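2-CYS peroxiredoxin (Plasmodium yoelii, PDB 2H01) probably reduces hydrogen peroxide and organic hydroperoxides to water and alcohols, as a thiol-specific peroxidase of the thioredoxin-fold peroxiredoxin family. Local coordinates at residues 146-149 with 150-154. Numbering follows the deposited sequence.
Sequences SVDE and ILRLI
Arg152 doubles back over the helical turn that precedes it and meets Asp148 and Glu149. Its chain bends at chi2 and chi3 (143° and -57°), which lays the guanidinium across the backbone, and Asp148 O sits over the middle of one guanidinium face, 3.1 Å from Arg152 CZ. That oxygen faces the flat of the group, a poor angle for the guanidinium N-H groups, and instead accepts a bent bond from Arg152 N (N-H...O 138°). The charge pairing is with Glu149: Glu149 OE1 comes 3.4 Å from Arg152 NH1 in a salt bridge, the carboxylate standing almost perpendicular to the guanidinium plane. Asp148 is a looser neighbour, its CB 3.5 Å from Arg152 NH2 while OD2 stays beyond salt-bridge distance. All three side chains are on the solvent side.

Three more i to i+4 backbone bonds hold these turns. Ile150 N donates to Ser146 O at 3.0 Å, Leu151 N gives Val147 O a nearly straight bond, and Leu153 N reaches Glu149 O at 2.9 Å.

On the buried side, Val147 and Leu151 lie alongside each other, pointing the same way, with Val147 CG1 3.7 Å from Leu151 CD1. Val147 packs on helix 49-56, Leu151 on helix 58-63, and Ile150 touches Phe61, Phe124 and Leu137. Just ahead of the helix, Ser146 OG is hydrogen-bonded to Leu141 O. These are the first two turns of helix 147-163, amphipathic here, with Asp148, Glu149 and Arg152 exposed and Val147, Ile150 and Leu151 buried against the central sheet and neighbouring helices 49-56 and 58-63 of a thioredoxin-fold peroxiredoxin.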
# COMPACT_ATOMS: atom_id res chain seq x y z
N SER A 146 -10.97 3.36 -5.65
CA SER A 146 -10.30 4.54 -5.17
C SER A 146 -9.00 4.84 -5.91
O SER A 146 -8.36 5.85 -5.64
CB SER A 146 -10.03 4.40 -3.67
OG SER A 146 -11.10 4.88 -2.90
N VAL A 147 -8.62 3.99 -6.85
CA VAL A 147 -7.29 4.05 -7.43
C VAL A 147 -7.02 5.43 -8.03
O VAL A 147 -5.92 5.94 -7.96
CB VAL A 147 -7.07 2.98 -8.50
CG1 VAL A 147 -5.88 3.32 -9.35
CG2 VAL A 147 -6.85 1.65 -7.87
N ASP A 148 -8.04 6.02 -8.63
CA ASP A 148 -7.82 7.26 -9.30
C ASP A 148 -7.65 8.45 -8.36
O ASP A 148 -6.84 9.31 -8.63
CB ASP A 148 -8.86 7.48 -10.39
CG ASP A 148 -8.61 6.61 -11.61
OD1 ASP A 148 -9.51 5.83 -11.98
OD2 ASP A 148 -7.55 6.62 -12.27
N GLU A 149 -8.40 8.47 -7.26
CA GLU A 149 -8.10 9.39 -6.15
C GLU A 149 -6.68 9.25 -5.60
O GLU A 149 -6.03 10.24 -5.33
CB GLU A 149 -9.10 9.25 -5.01
CG GLU A 149 -10.54 9.28 -5.41
CD GLU A 149 -10.90 10.48 -6.25
OE1 GLU A 149 -11.75 10.34 -7.15
OE2 GLU A 149 -10.33 11.56 -6.01
N ILE A 150 -6.24 8.01 -5.44
CA ILE A 150 -4.92 7.73 -4.94
C ILE A 150 -3.83 8.36 -5.82
O ILE A 150 -2.98 9.07 -5.33
CB ILE A 150 -4.70 6.24 -4.78
CG1 ILE A 150 -5.47 5.73 -3.58
CG2 ILE A 150 -3.24 5.92 -4.61
CD1 ILE A 150 -5.61 4.23 -3.54
N LEU A 151 -3.89 8.08 -7.11
CA LEU A 151 -2.97 8.65 -8.09
C LEU A 151 -3.01 10.17 -8.12
O LEU A 151 -2.01 10.82 -8.41
CB LEU A 151 -3.29 8.10 -9.47
CG LEU A 151 -3.02 6.61 -9.57
CD1 LEU A 151 -3.73 6.00 -10.78
CD2 LEU A 151 -1.50 6.42 -9.63
N ARG A 152 -4.18 10.71 -7.81
CA ARG A 152 -4.44 12.14 -7.75
C ARG A 152 -3.74 12.75 -6.53
O ARG A 152 -3.23 13.87 -6.60
CB ARG A 152 -5.95 12.33 -7.62
CG ARG A 152 -6.49 13.67 -8.02
CD ARG A 152 -7.82 13.39 -8.70
NE ARG A 152 -7.58 12.49 -9.82
CZ ARG A 152 -8.41 11.52 -10.22
NH1 ARG A 152 -9.57 11.32 -9.60
NH2 ARG A 152 -8.05 10.73 -11.23
N LEU A 153 -3.74 12.03 -5.41
CA LEU A 153 -3.09 12.51 -4.18
C LEU A 153 -1.58 12.49 -4.39
O LEU A 153 -0.87 13.41 -3.99
CB LEU A 153 -3.47 11.63 -2.98
CG LEU A 153 -4.95 11.77 -2.59
CD1 LEU A 153 -5.30 10.78 -1.48
CD2 LEU A 153 -5.21 13.22 -2.15
N ILE A 154 -1.05 11.39 -4.88
CA ILE A 154 0.29 11.36 -5.44
C ILE A 154 0.49 12.47 -6.47
O ILE A 154 1.44 13.23 -6.43
CB ILE A 154 0.59 9.99 -6.08
CG1 ILE A 154 0.20 8.86 -5.13
CG2 ILE A 154 2.06 9.89 -6.46
CD1 ILE A 154 0.17 7.50 -5.78